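Local coordinates for xanthomonas outer protein D (Xanthomonas euvesicatoria, PDB 2OIX) that is a type III secreted effector and cysteine protease of the Ulp1 family that removes SUMO from its conjugates, this chain being its catalytic domain, at residues Q103-Y106 with L107-M110. The protein carries 1 engineered substitution. Sequence-based numbering, arbitrary orientation.
Sequences QQRY and LADM
Two i to i+4 side-chain pairs, Arg105 with Asp109 and Tyr106 with Met110, link successive turns of helix 102-114, the crossover helix between strands 90-94 and 123-125. Four i+4 to i backbone hydrogen bonds, from Leu107 N to Gln103 O (2.9 Å) through Met110 N to Tyr106 O (2.8 Å), confirm the alpha-helical geometry. In the salt bridge, Arg105 NE donates to Asp109 OD1 at 2.7 Å with an N-H...O angle of 168°. OD1 lies near the guanidinium plane; NE meets it on the syn side, but tilted out of the carboxylate plane, and the two flat groups stand 83° apart. With CG anti to the backbone N, the bend at chi2 (63°) takes the arginine chain forward to the acid; NH2 adds only a weak bond to OD1, and NH1 forms a salt bridge with Glu124. Tyr106 and Met110 run side by side: Met110 CG sits over one ring face, 3.9 Å from the centroid, a CH-pi contact, while SD approaches obliquely at 4.4 Å from the same centroid. The buried Gln104 amide bonds to Gln71 and Ser77. An i to i+4 spacing, which places side chains on the same side of an alpha-helix, accounts for both pairs, here on the connecting helix of a beta-alpha-beta unit in the Ulp1-type catalytic domain.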
loop_
_atom_site.group_PDB
_atom_site.type_symbol
_atom_site.label_atom_id
_atom_site.label_comp_id
_atom_site.label_asym_id
_atom_site.label_seq_id
_atom_site.Cartn_x
_atom_site.Cartn_y
_atom_site.Cartn_z
ATOM N N GLN A 103 16.665 5.015 -2.264
ATOM C CA GLN A 103 15.982 4.198 -3.269
ATOM C C GLN A 103 14.489 4.011 -2.983
ATOM O O GLN A 103 13.676 4.135 -3.898
ATOM C CB GLN A 103 16.668 2.851 -3.613
ATOM C CG GLN A 103 16.114 2.312 -4.979
ATOM C CD GLN A 103 16.708 1.011 -5.497
ATOM O OE1 GLN A 103 17.880 0.696 -5.257
ATOM N NE2 GLN A 103 15.882 0.230 -6.219
ATOM N N GLN A 104 14.133 3.756 -1.731
ATOM C CA GLN A 104 12.725 3.427 -1.399
ATOM C C GLN A 104 11.733 4.552 -1.729
ATOM O O GLN A 104 10.703 4.321 -2.388
ATOM C CB GLN A 104 12.612 3.004 0.081
ATOM C CG GLN A 104 11.278 2.261 0.343
ATOM C CD GLN A 104 11.252 0.821 -0.229
ATOM O OE1 GLN A 104 12.277 0.275 -0.593
ATOM N NE2 GLN A 104 10.087 0.207 -0.240
ATOM N N ARG A 105 12.058 5.783 -1.311
ATOM C CA ARG A 105 11.178 6.893 -1.609
ATOM C C ARG A 105 11.179 7.194 -3.114
ATOM O O ARG A 105 10.153 7.565 -3.651
ATOM C CB ARG A 105 11.546 8.127 -0.789
ATOM C CG ARG A 105 10.740 9.355 -1.108
ATOM C CD ARG A 105 9.239 9.245 -0.826
ATOM N NE ARG A 105 8.575 10.405 -1.420
ATOM C CZ ARG A 105 8.067 11.439 -0.748
ATOM N NH1 ARG A 105 8.076 11.482 0.582
ATOM N NH2 ARG A 105 7.525 12.428 -1.423
ATOM N N TYR A 106 12.317 6.990 -3.779
ATOM C CA TYR A 106 12.382 7.069 -5.238
ATOM C C TYR A 106 11.364 6.146 -5.929
ATOM O O TYR A 106 10.638 6.572 -6.821
ATOM C CB TYR A 106 13.799 6.756 -5.705
ATOM C CG TYR A 106 13.935 6.697 -7.205
ATOM C CD1 TYR A 106 13.777 7.848 -7.978
ATOM C CD2 TYR A 106 14.235 5.497 -7.846
ATOM C CE1 TYR A 106 13.913 7.820 -9.364
ATOM C CE2 TYR A 106 14.373 5.453 -9.242
ATOM C CZ TYR A 106 14.197 6.621 -9.982
ATOM O OH TYR A 106 14.345 6.587 -11.348
ATOM N N LEU A 107 11.335 4.880 -5.521
ATOM C CA LEU A 107 10.377 3.908 -6.050
ATOM C C LEU A 107 8.940 4.409 -5.798
ATOM O O LEU A 107 8.150 4.399 -6.722
ATOM C CB LEU A 107 10.593 2.514 -5.418
ATOM C CG LEU A 107 11.916 1.795 -5.751
ATOM C CD1 LEU A 107 12.074 0.504 -4.947
ATOM C CD2 LEU A 107 11.946 1.496 -7.246
ATOM N N ALA A 108 8.620 4.852 -4.569
ATOM C CA ALA A 108 7.280 5.461 -4.286
ATOM C C ALA A 108 6.960 6.697 -5.179
ATOM O O ALA A 108 5.812 6.907 -5.616
ATOM C CB ALA A 108 7.163 5.832 -2.804
ATOM N N ASP A 109 7.991 7.502 -5.445
ATOM C CA ASP A 109 7.834 8.713 -6.210
ATOM C C ASP A 109 7.606 8.397 -7.672
ATOM O O ASP A 109 6.821 9.060 -8.342
ATOM C CB ASP A 109 9.063 9.612 -6.056
ATOM C CG ASP A 109 9.062 10.361 -4.740
ATOM O OD1 ASP A 109 8.009 10.363 -4.058
ATOM O OD2 ASP A 109 10.107 10.949 -4.392
ATOM N N MET A 110 8.285 7.366 -8.156
ATOM C CA MET A 110 8.092 6.937 -9.556
ATOM C C MET A 110 6.686 6.377 -9.715
ATOM O O MET A 110 6.019 6.690 -10.687
ATOM C CB MET A 110 9.087 5.843 -9.939
ATOM C CG MET A 110 10.539 6.340 -10.142
ATOM S SD MET A 110 10.669 7.809 -11.198
ATOM C CE MET A 110 10.092 7.215 -12.801
#